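Local coordinates for protein fanconi-associated nuclease 1 homolog (Pseudomonas aeruginosa, PDB 5Y7Q) that belongs to the Fanconi-associated nuclease family, carries a VRR-NUC domain, and is bound to DNA strands in this model, at residues D549-D553 with N554-W558; R304-H308 with P309-L313; F211-D215 with L216-R220. All coordinates share one frame; numbering follows the deposited sequence.

Contact 1: D549-D553 with N554-W558. With nucleotides of chain D; nucleotides of chain C.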
loop_
_atom_site.group_PDB
_atom_site.type_symbol
_atom_site.label_atom_id
_atom_site.label_comp_id
_atom_site.label_asym_id
_atom_site.label_seq_id
_atom_site.Cartn_x
_atom_site.Cartn_y
_atom_site.Cartn_z
ATOM N N ASP A 549 16.745 -17.378 13.249
ATOM C CA ASP A 549 15.345 -16.993 13.106
ATOM C C ASP A 549 14.659 -17.104 14.460
ATOM O O ASP A 549 14.798 -18.121 15.149
ATOM C CB ASP A 549 14.635 -17.886 12.088
ATOM C CG ASP A 549 14.446 -17.215 10.747
ATOM O OD1 ASP A 549 15.294 -16.368 10.379
ATOM O OD2 ASP A 549 13.442 -17.544 10.067
ATOM N N ARG A 550 13.925 -16.063 14.841
ATOM C CA ARG A 550 13.174 -16.066 16.088
ATOM C C ARG A 550 11.747 -15.613 15.822
ATOM O O ARG A 550 11.415 -15.103 14.746
ATOM C CB ARG A 550 13.827 -15.179 17.154
ATOM C CG ARG A 550 15.135 -15.724 17.685
ATOM C CD ARG A 550 16.219 -14.658 17.653
ATOM N NE ARG A 550 16.161 -13.766 18.810
ATOM C CZ ARG A 550 16.861 -12.640 18.921
ATOM N NH1 ARG A 550 17.664 -12.261 17.939
ATOM N NH2 ARG A 550 16.753 -11.889 20.010
ATOM N N LEU A 551 10.905 -15.824 16.832
ATOM C CA LEU A 551 9.476 -15.580 16.725
ATOM C C LEU A 551 9.172 -14.086 16.818
ATOM O O LEU A 551 9.531 -13.431 17.802
ATOM C CB LEU A 551 8.739 -16.349 17.824
ATOM C CG LEU A 551 8.732 -17.878 17.666
ATOM C CD1 LEU A 551 8.098 -18.607 18.857
ATOM C CD2 LEU A 551 8.024 -18.281 16.381
ATOM N N GLN A 552 8.472 -13.560 15.813
ATOM C CA GLN A 552 8.052 -12.170 15.839
ATOM C C GLN A 552 6.987 -11.977 16.926
ATOM O O GLN A 552 6.568 -12.922 17.599
ATOM C CB GLN A 552 7.507 -11.754 14.474
ATOM C CG GLN A 552 8.534 -11.575 13.343
ATOM C CD GLN A 552 7.920 -10.903 12.091
ATOM O OE1 GLN A 552 8.400 -9.857 11.624
ATOM N NE2 GLN A 552 6.853 -11.500 11.557
ATOM N N ASP A 553 6.528 -10.733 17.094
ATOM C CA ASP A 553 5.519 -10.448 18.110
ATOM C C ASP A 553 4.155 -10.997 17.709
ATOM O O ASP A 553 3.492 -11.689 18.499
ATOM C CB ASP A 553 5.434 -8.943 18.347
ATOM C CG ASP A 553 6.661 -8.393 19.033
ATOM O OD1 ASP A 553 6.652 -7.195 19.404
ATOM O OD2 ASP A 553 7.629 -9.168 19.214
ATOM N N ASN A 554 3.713 -10.691 16.481
ATOM C CA ASN A 554 2.387 -11.122 16.046
ATOM C C ASN A 554 2.278 -12.643 16.024
ATOM O O ASN A 554 1.268 -13.206 16.467
ATOM C CB ASN A 554 2.041 -10.516 14.676
ATOM C CG ASN A 554 3.086 -10.811 13.594
ATOM O OD1 ASN A 554 4.234 -11.134 13.880
ATOM N ND2 ASN A 554 2.681 -10.682 12.346
ATOM N N GLN A 555 3.314 -13.325 15.524
ATOM C CA GLN A 555 3.332 -14.786 15.564
ATOM C C GLN A 555 3.077 -15.289 16.974
ATOM O O GLN A 555 2.268 -16.199 17.173
ATOM C CB GLN A 555 4.666 -15.317 15.044
ATOM C CG GLN A 555 4.949 -14.961 13.595
ATOM C CD GLN A 555 6.325 -15.394 13.142
ATOM O OE1 GLN A 555 7.326 -15.177 13.836
ATOM N NE2 GLN A 555 6.386 -16.016 11.978
ATOM N N LEU A 556 3.738 -14.679 17.968
ATOM C CA LEU A 556 3.564 -15.098 19.359
ATOM C C LEU A 556 2.135 -14.899 19.828
ATOM O O LEU A 556 1.597 -15.735 20.564
ATOM C CB LEU A 556 4.510 -14.326 20.272
ATOM C CG LEU A 556 5.821 -15.009 20.627
ATOM C CD1 LEU A 556 6.729 -14.015 21.329
ATOM C CD2 LEU A 556 5.538 -16.225 21.495
ATOM N N ARG A 557 1.511 -13.781 19.451
ATOM C CA ARG A 557 0.119 -13.598 19.842
ATOM C C ARG A 557 -0.762 -14.661 19.201
ATOM O O ARG A 557 -1.696 -15.165 19.832
ATOM C CB ARG A 557 -0.352 -12.191 19.486
ATOM C CG ARG A 557 0.692 -11.143 19.825
ATOM C CD ARG A 557 0.143 -9.714 19.836
ATOM N NE ARG A 557 0.610 -8.912 18.709
ATOM C CZ ARG A 557 -0.067 -8.795 17.576
ATOM N NH1 ARG A 557 -1.224 -9.436 17.449
ATOM N NH2 ARG A 557 0.395 -8.038 16.582
ATOM N N TRP A 558 -0.461 -15.045 17.961
ATOM C CA TRP A 558 -1.280 -16.070 17.340
ATOM C C TRP A 558 -1.058 -17.438 17.975
ATOM O O TRP A 558 -2.002 -18.222 18.111
ATOM C CB TRP A 558 -1.033 -16.125 15.839
ATOM C CG TRP A 558 -2.335 -16.368 15.223
ATOM C CD1 TRP A 558 -3.006 -17.563 15.162
ATOM C CD2 TRP A 558 -3.210 -15.387 14.669
ATOM N NE1 TRP A 558 -4.237 -17.384 14.566
ATOM C CE2 TRP A 558 -4.387 -16.057 14.258
ATOM C CE3 TRP A 558 -3.108 -14.013 14.458
ATOM C CZ2 TRP A 558 -5.446 -15.395 13.650
ATOM C CZ3 TRP A 558 -4.158 -13.364 13.862
ATOM C CH2 TRP A 558 -5.315 -14.051 13.463
ATOM P P DG D 1 16.223 -7.155 28.754
ATOM O OP1 DG D 1 16.487 -5.887 29.475
ATOM O OP2 DG D 1 16.805 -8.435 29.233
ATOM O "O5'" DG D 1 14.640 -7.366 28.602
ATOM C "C5'" DG D 1 14.107 -7.950 27.411
ATOM C "C4'" DG D 1 14.699 -7.278 26.187
ATOM O "O4'" DG D 1 15.788 -8.070 25.660
ATOM C "C3'" DG D 1 13.740 -7.081 25.003
ATOM O "O3'" DG D 1 13.290 -5.707 24.936
ATOM C "C2'" DG D 1 14.590 -7.451 23.785
ATOM C "C1'" DG D 1 15.990 -7.614 24.365
ATOM N N9 DG D 1 16.766 -8.557 23.588
ATOM C C8 DG D 1 16.500 -9.887 23.384
ATOM N N7 DG D 1 17.337 -10.461 22.566
ATOM C C5 DG D 1 18.189 -9.435 22.180
ATOM C C6 DG D 1 19.300 -9.448 21.305
ATOM O O6 DG D 1 19.772 -10.400 20.666
ATOM N N1 DG D 1 19.882 -8.189 21.197
ATOM C C2 DG D 1 19.448 -7.056 21.850
ATOM N N2 DG D 1 20.143 -5.933 21.620
ATOM N N3 DG D 1 18.412 -7.031 22.673
ATOM C C4 DG D 1 17.834 -8.254 22.788
ATOM P P DC C 7 6.462 -8.741 7.470
ATOM O OP1 DC C 7 5.747 -9.669 8.382
ATOM O OP2 DC C 7 6.678 -7.320 7.833
ATOM O "O5'" DC C 7 7.888 -9.369 7.105
ATOM C "C5'" DC C 7 8.438 -10.415 7.901
ATOM C "C4'" DC C 7 9.941 -10.513 7.692
ATOM O "O4'" DC C 7 10.527 -9.186 7.795
ATOM C "C3'" DC C 7 10.690 -11.345 8.732
ATOM O "O3'" DC C 7 11.928 -11.812 8.171
ATOM C "C2'" DC C 7 10.953 -10.290 9.800
ATOM C "C1'" DC C 7 11.425 -9.172 8.892
ATOM N N1 DC C 7 11.446 -7.805 9.493
ATOM C C2 DC C 7 12.276 -6.849 8.911
ATOM O O2 DC C 7 12.957 -7.174 7.930
ATOM N N3 DC C 7 12.320 -5.599 9.431
ATOM C C4 DC C 7 11.566 -5.290 10.492
ATOM N N4 DC C 7 11.649 -4.035 10.964
ATOM C C5 DC C 7 10.702 -6.255 11.110
ATOM C C6 DC C 7 10.674 -7.494 10.582
#

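Contact 2: R304-H308 with P309-L313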
loop_
_atom_site.group_PDB
_atom_site.type_symbol
_atom_site.label_atom_id
_atom_site.label_comp_id
_atom_site.label_asym_id
_atom_site.label_seq_id
_atom_site.Cartn_x
_atom_site.Cartn_y
_atom_site.Cartn_z
ATOM N N ARG A 304 3.828 11.191 20.180
ATOM C CA ARG A 304 2.779 11.474 21.151
ATOM C C ARG A 304 1.617 12.236 20.545
ATOM O O ARG A 304 0.481 12.069 20.995
ATOM C CB ARG A 304 3.341 12.224 22.353
ATOM C CG ARG A 304 3.798 11.260 23.440
ATOM C CD ARG A 304 3.281 11.638 24.788
ATOM N NE ARG A 304 4.382 12.136 25.592
ATOM C CZ ARG A 304 4.261 12.496 26.861
ATOM N NH1 ARG A 304 3.069 12.407 27.455
ATOM N NH2 ARG A 304 5.329 12.942 27.527
ATOM N N GLN A 305 1.844 13.048 19.517
ATOM C CA GLN A 305 0.693 13.727 18.916
ATOM C C GLN A 305 0.053 12.930 17.775
ATOM O O GLN A 305 -0.797 13.466 17.060
ATOM C CB GLN A 305 1.057 15.147 18.471
ATOM C CG GLN A 305 1.824 15.283 17.209
ATOM C CD GLN A 305 2.528 16.617 17.158
ATOM O OE1 GLN A 305 2.358 17.389 16.204
ATOM N NE2 GLN A 305 3.316 16.913 18.199
ATOM N N SER A 306 0.444 11.677 17.582
ATOM C CA SER A 306 -0.151 10.811 16.573
ATOM C C SER A 306 -0.976 9.692 17.213
ATOM O O SER A 306 -0.540 9.057 18.185
ATOM C CB SER A 306 0.942 10.209 15.690
ATOM O OG SER A 306 0.415 9.173 14.886
ATOM N N SER A 307 -2.171 9.452 16.664
ATOM C CA SER A 307 -3.027 8.338 17.071
ATOM C C SER A 307 -2.814 7.099 16.205
ATOM O O SER A 307 -3.577 6.132 16.315
ATOM C CB SER A 307 -4.508 8.752 17.056
ATOM O OG SER A 307 -4.964 9.081 15.753
ATOM N N HIS A 308 -1.816 7.132 15.330
ATOM C CA HIS A 308 -1.475 5.990 14.493
ATOM C C HIS A 308 -1.278 4.738 15.350
ATOM O O HIS A 308 -0.742 4.823 16.464
ATOM C CB HIS A 308 -0.202 6.310 13.703
ATOM C CG HIS A 308 0.129 5.309 12.644
ATOM N ND1 HIS A 308 -0.449 5.332 11.394
ATOM C CD2 HIS A 308 0.984 4.259 12.645
ATOM C CE1 HIS A 308 0.031 4.334 10.673
ATOM N NE2 HIS A 308 0.901 3.666 11.410
ATOM N N PRO A 309 -1.695 3.568 14.878
ATOM C CA PRO A 309 -1.588 2.364 15.716
ATOM C C PRO A 309 -0.130 2.016 16.000
ATOM O O PRO A 309 0.709 1.999 15.098
ATOM C CB PRO A 309 -2.287 1.291 14.872
ATOM C CG PRO A 309 -2.146 1.780 13.480
ATOM C CD PRO A 309 -2.266 3.270 13.557
ATOM N N GLY A 310 0.178 1.753 17.272
ATOM C CA GLY A 310 1.549 1.481 17.668
ATOM C C GLY A 310 2.401 2.700 17.977
ATOM O O GLY A 310 3.564 2.533 18.366
ATOM N N ALA A 311 1.853 3.918 17.851
ATOM C CA ALA A 311 2.619 5.135 18.094
ATOM C C ALA A 311 2.883 5.390 19.576
ATOM O O ALA A 311 3.989 5.796 19.942
ATOM C CB ALA A 311 1.901 6.340 17.481
ATOM N N ARG A 312 1.880 5.213 20.441
ATOM C CA ARG A 312 2.099 5.412 21.873
ATOM C C ARG A 312 3.290 4.599 22.368
ATOM O O ARG A 312 4.158 5.106 23.094
ATOM C CB ARG A 312 0.839 5.025 22.638
ATOM C CG ARG A 312 0.720 5.602 24.023
ATOM C CD ARG A 312 -0.162 4.681 24.816
ATOM N NE ARG A 312 -1.464 5.223 25.201
ATOM C CZ ARG A 312 -2.551 4.485 25.430
ATOM N NH1 ARG A 312 -2.526 3.167 25.293
ATOM N NH2 ARG A 312 -3.684 5.073 25.780
ATOM N N LEU A 313 3.347 3.331 21.968
ATOM C CA LEU A 313 4.481 2.474 22.297
ATOM C C LEU A 313 5.794 3.097 21.847
ATOM O O LEU A 313 6.768 3.149 22.610
ATOM C CB LEU A 313 4.281 1.122 21.627
ATOM C CG LEU A 313 4.596 -0.141 22.376
ATOM C CD1 LEU A 313 4.337 0.082 23.814
ATOM C CD2 LEU A 313 3.675 -1.214 21.811
#

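Contact 3: F211-D215 with L216-R220. With nucleotides of chain D; nucleotides of chain B.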
loop_
_atom_site.group_PDB
_atom_site.type_symbol
_atom_site.label_atom_id
_atom_site.label_comp_id
_atom_site.label_asym_id
_atom_site.label_seq_id
_atom_site.Cartn_x
_atom_site.Cartn_y
_atom_site.Cartn_z
ATOM N N PHE A 211 -8.139 1.595 -16.384
ATOM C CA PHE A 211 -9.203 1.344 -17.358
ATOM C C PHE A 211 -8.800 0.300 -18.387
ATOM O O PHE A 211 -9.612 -0.556 -18.760
ATOM C CB PHE A 211 -9.592 2.637 -18.057
ATOM C CG PHE A 211 -10.459 3.516 -17.219
ATOM C CD1 PHE A 211 -11.841 3.456 -17.337
ATOM C CD2 PHE A 211 -9.896 4.381 -16.289
ATOM C CE1 PHE A 211 -12.644 4.240 -16.552
ATOM C CE2 PHE A 211 -10.696 5.173 -15.505
ATOM C CZ PHE A 211 -12.082 5.102 -15.634
ATOM N N VAL A 212 -7.558 0.350 -18.863
ATOM C CA VAL A 212 -7.177 -0.601 -19.898
ATOM C C VAL A 212 -6.864 -1.962 -19.290
ATOM O O VAL A 212 -7.219 -3.000 -19.857
ATOM C CB VAL A 212 -6.014 -0.049 -20.747
ATOM C CG1 VAL A 212 -4.763 0.095 -19.935
ATOM C CG2 VAL A 212 -5.780 -0.947 -21.960
ATOM N N LEU A 213 -6.252 -1.989 -18.100
ATOM C CA LEU A 213 -5.935 -3.272 -17.477
ATOM C C LEU A 213 -7.202 -4.030 -17.053
ATOM O O LEU A 213 -7.246 -5.272 -17.131
ATOM C CB LEU A 213 -4.990 -3.052 -16.298
ATOM C CG LEU A 213 -3.482 -2.998 -16.564
ATOM C CD1 LEU A 213 -3.098 -2.768 -18.029
ATOM C CD2 LEU A 213 -2.851 -1.945 -15.700
ATOM N N ALA A 214 -8.249 -3.312 -16.638
ATOM C CA ALA A 214 -9.525 -3.977 -16.415
ATOM C C ALA A 214 -10.202 -4.342 -17.720
ATOM O O ALA A 214 -10.981 -5.295 -17.749
ATOM C CB ALA A 214 -10.456 -3.109 -15.579
ATOM N N ASP A 215 -9.953 -3.603 -18.803
ATOM C CA ASP A 215 -10.672 -3.918 -20.038
ATOM C C ASP A 215 -10.073 -5.138 -20.723
ATOM O O ASP A 215 -10.795 -5.925 -21.350
ATOM C CB ASP A 215 -10.675 -2.703 -20.972
ATOM C CG ASP A 215 -11.911 -1.809 -20.782
ATOM O OD1 ASP A 215 -12.514 -1.817 -19.684
ATOM O OD2 ASP A 215 -12.280 -1.088 -21.742
ATOM N N LEU A 216 -8.761 -5.303 -20.579
ATOM C CA LEU A 216 -7.961 -6.425 -21.039
ATOM C C LEU A 216 -8.069 -7.670 -20.152
ATOM O O LEU A 216 -7.559 -8.734 -20.524
ATOM C CB LEU A 216 -6.507 -5.968 -21.098
ATOM C CG LEU A 216 -6.130 -5.077 -22.269
ATOM C CD1 LEU A 216 -4.659 -4.752 -22.146
ATOM C CD2 LEU A 216 -6.424 -5.799 -23.567
ATOM N N GLY A 217 -8.673 -7.567 -18.977
ATOM C CA GLY A 217 -8.774 -8.732 -18.125
ATOM C C GLY A 217 -7.526 -9.050 -17.352
ATOM O O GLY A 217 -7.401 -10.161 -16.834
ATOM N N ILE A 218 -6.583 -8.114 -17.273
ATOM C CA ILE A 218 -5.407 -8.313 -16.435
ATOM C C ILE A 218 -5.732 -8.004 -14.980
ATOM O O ILE A 218 -5.238 -8.668 -14.068
ATOM C CB ILE A 218 -4.246 -7.462 -16.966
ATOM C CG1 ILE A 218 -3.808 -7.998 -18.325
ATOM C CG2 ILE A 218 -3.102 -7.487 -16.014
ATOM C CD1 ILE A 218 -3.438 -6.934 -19.325
ATOM N N TYR A 219 -6.568 -7.004 -14.750
ATOM C CA TYR A 219 -7.114 -6.684 -13.445
ATOM C C TYR A 219 -8.603 -6.951 -13.522
ATOM O O TYR A 219 -9.264 -6.434 -14.423
ATOM C CB TYR A 219 -6.891 -5.211 -13.102
ATOM C CG TYR A 219 -5.461 -4.776 -12.875
ATOM C CD1 TYR A 219 -4.423 -5.697 -12.822
ATOM C CD2 TYR A 219 -5.157 -3.424 -12.684
ATOM C CE1 TYR A 219 -3.118 -5.282 -12.599
ATOM C CE2 TYR A 219 -3.866 -2.998 -12.455
ATOM C CZ TYR A 219 -2.847 -3.928 -12.413
ATOM O OH TYR A 219 -1.555 -3.505 -12.179
ATOM N N ARG A 220 -9.141 -7.752 -12.611
ATOM C CA ARG A 220 -10.577 -8.025 -12.615
ATOM C C ARG A 220 -11.136 -7.641 -11.258
ATOM O O ARG A 220 -10.797 -8.264 -10.247
ATOM C CB ARG A 220 -10.879 -9.483 -12.946
ATOM C CG ARG A 220 -10.346 -9.942 -14.298
ATOM C CD ARG A 220 -10.960 -11.255 -14.764
ATOM N NE ARG A 220 -12.370 -11.365 -14.401
ATOM C CZ ARG A 220 -12.821 -12.232 -13.496
ATOM N NH1 ARG A 220 -11.965 -13.049 -12.903
ATOM N NH2 ARG A 220 -14.117 -12.293 -13.189
ATOM P P DT D 12 2.288 -0.835 -8.839
ATOM O OP1 DT D 12 3.587 -0.117 -8.793
ATOM O OP2 DT D 12 1.317 -0.499 -9.908
ATOM O "O5'" DT D 12 2.561 -2.426 -8.884
ATOM C "C5'" DT D 12 1.521 -3.351 -9.301
ATOM C "C4'" DT D 12 1.896 -4.805 -8.982
ATOM O "O4'" DT D 12 1.153 -5.268 -7.808
ATOM C "C3'" DT D 12 1.570 -5.823 -10.081
ATOM O "O3'" DT D 12 2.713 -6.055 -10.882
ATOM C "C2'" DT D 12 1.195 -7.054 -9.270
ATOM C "C1'" DT D 12 0.397 -6.407 -8.159
ATOM N N1 DT D 12 -0.946 -5.925 -8.596
ATOM C C2 DT D 12 -1.780 -6.741 -9.353
ATOM O O2 DT D 12 -1.499 -7.878 -9.696
ATOM N N3 DT D 12 -2.976 -6.171 -9.687
ATOM C C4 DT D 12 -3.417 -4.900 -9.363
ATOM O O4 DT D 12 -4.512 -4.476 -9.712
ATOM C C5 DT D 12 -2.501 -4.115 -8.590
ATOM C C6 DT D 12 -1.336 -4.648 -8.236
ATOM P P DG B 10 -1.226 1.608 -27.717
ATOM O OP1 DG B 10 -1.224 1.637 -29.196
ATOM O OP2 DG B 10 -1.601 2.771 -26.898
ATOM O "O5'" DG B 10 -2.127 0.354 -27.349
ATOM C "C5'" DG B 10 -1.832 -0.898 -27.947
ATOM C "C4'" DG B 10 -2.400 -2.010 -27.124
ATOM O "O4'" DG B 10 -1.660 -2.095 -25.891
ATOM C "C3'" DG B 10 -3.863 -1.804 -26.746
ATOM O "O3'" DG B 10 -4.649 -2.858 -27.248
ATOM C "C2'" DG B 10 -3.879 -1.782 -25.218
ATOM C "C1'" DG B 10 -2.538 -2.381 -24.839
ATOM N N9 DG B 10 -2.014 -1.790 -23.629
ATOM C C8 DG B 10 -2.012 -0.457 -23.293
ATOM N N7 DG B 10 -1.480 -0.215 -22.130
ATOM C C5 DG B 10 -1.118 -1.473 -21.660
ATOM C C6 DG B 10 -0.497 -1.854 -20.444
ATOM O O6 DG B 10 -0.134 -1.123 -19.501
ATOM N N1 DG B 10 -0.317 -3.243 -20.374
ATOM C C2 DG B 10 -0.697 -4.143 -21.358
ATOM N N2 DG B 10 -0.444 -5.437 -21.127
ATOM N N3 DG B 10 -1.269 -3.797 -22.495
ATOM C C4 DG B 10 -1.452 -2.453 -22.577
ATOM P P DC D 13 2.764 -7.285 -11.919
ATOM O OP1 DC D 13 3.070 -8.521 -11.158
ATOM O OP2 DC D 13 3.732 -6.844 -12.952
ATOM O "O5'" DC D 13 1.269 -7.374 -12.545
ATOM C "C5'" DC D 13 0.642 -8.670 -12.809
ATOM C "C4'" DC D 13 0.644 -9.032 -14.301
ATOM O "O4'" DC D 13 -0.043 -8.006 -15.023
ATOM C "C3'" DC D 13 2.024 -9.148 -14.941
ATOM O "O3'" DC D 13 2.383 -10.499 -15.145
ATOM C "C2'" DC D 13 1.927 -8.423 -16.286
ATOM C "C1'" DC D 13 0.590 -7.730 -16.257
ATOM N N1 DC D 13 0.671 -6.259 -16.406
ATOM C C2 DC D 13 0.490 -5.681 -17.667
ATOM O O2 DC D 13 0.298 -6.422 -18.641
ATOM N N3 DC D 13 0.540 -4.326 -17.782
ATOM C C4 DC D 13 0.751 -3.576 -16.700
ATOM N N4 DC D 13 0.779 -2.262 -16.850
ATOM C C5 DC D 13 0.931 -4.149 -15.411
ATOM C C6 DC D 13 0.876 -5.482 -15.309
#

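Contact 1: D549-D553 with N554-W558
From Gln552 onward the chain turns out of an extended loop into helix 553-564, with Arg557 N donating to Asp553 O (3.0 Å) and Leu556 N reaching Gln552 O only weakly. Gln552 is the N-cap of this helix in the VRR-NUC domain, and the third residue beyond it, Gln555, accepts from the N-cap amide as one arm of a capping box does, although the box itself is not completed: its OE1 takes Gln552 N at 2.8 Å, 163° at the hydrogen and in the plane of the amide carbonyl. Gln555 gets there with CG beside its own backbone N (chi1 -62°) and an extended chain that brings OE1 to the Gln552 amide. The two glutamine amides stand almost at right angles, 83° apart. Asn554, alongside Gln552 and pointing the same way, turns its OD1 to Gln555 N in a weak bond, while CB of Gln552 rests 3.4 Å from that oxygen. Next to the cap, Leu551 CB packs against Leu556 CG. The Asp553 carboxylate forms a salt bridge with Arg350. The DNA comes in on the loop side: Gln552 OE1 lies 3.2 Å from C2' of DC7 of chain C. Arg550 holds its guanidinium edge to the base of DG1 of chain D, where NH2 is 3.0 Å from N7 and donates a weak bond to O6.

Contact 2: R304-H308 with P309-L313
The imidazole of His308 has Pro309 CD over one face in a CH-pi contact, 3.4 Å from the ring centroid and 17° off the normal, though shifted toward the rim. On the same face, obliquely beyond the CD2 corner, Pro309 O is 3.3 Å from His308 CD2. His308 achieves this by swinging CG beside its own carbonyl carbon (chi1 -171°), which brings the ring against Pro309 CD. The two residues open a type II beta turn from His308 to Ala311, with Pro309 and Gly310 at its corners. Gly310 has positive phi, as suits the third position of such a turn. The turn closes where Ala311 N donates to His308 O at 3.1 Å, the donor lying well above the carbonyl plane. Ala311 CB lies against Ser306 O at 3.7 Å. On the incoming side Ser306 makes an ST turn, its OG accepting from His308 N at 3.1 Å with a nearly straight N-H, while the same hydroxyl is bonded to Val280 O. The backbone N and O of His308 are thus both hydrogen-bonded, to Ser306 OG and Ala311 N. The loop joins helix 296-304 to helix 311-321, whose N-cap is Gly310. Helix 273-292 borders it, with Phe284 meeting the His308 ring at about 35° between planes and also touching Ala311, while Arg312 forms a salt bridge with Glu344 on helix 342-358.

Contact 3: F211-D215 with L216-R220
Leu213 O is gripped by two backbone amides at the end of helix 209-215: Tyr219 N, straight at the hydrogen (3.0 Å, 176°) but coming from well above the Leu213 carbonyl plane, and Ile218 N, in a weaker, bent bond of 2.9 Å. With the weak bond from Gly217 N to Ala214 O and the positive phi of Gly217, this is a Schellman motif, which ends the helix and reverses the chain. A CA-H of Ala214 meets Tyr219 O as well, at 3.2 Å. The turn brings the Tyr219 side chain back alongside Leu213, whose CB lies over one face of the phenol ring, 4.0 Å from its centroid, while CD2 touches CE2. The opposite face of that ring lies under O4 of DT12 of chain D, which sits over its centre. Val212 and Leu216 run side by side, CG2 to CD1 at 4.0 Å, and Leu216 CD1 approaches N3 of DG10 of chain B at 3.5 Å. Leu213 CD1 lies against the same guanine base, and Ile218 CG2 against the sugar of DC13 of chain D. These side chains' contacts with the DNA are largely apolar, consistent with a fit by shape.

How the contacts relate
The contacts follow one another along the chain in the order 3, 2, 1, each at a helix terminus: contacts 1 and 2 lead into a helix, contact 3 leaves one. Contacts 1 and 3 both touch the bound DNA and share strand D, contact 1 at DG1 and contact 3 at DT12 and DC13, yet their centres are about 38 Å apart, on opposite sides of the chain's centre. Contact 2 approaches no closer than about 8 Å to the nucleic acid, nearest atoms. It lies nearer contact 1, with about 22 Å between centres and 7 Å between nearest atoms, and helix 342-358 reaches both, pairing Glu344 with Arg312 and Arg350 with Asp553.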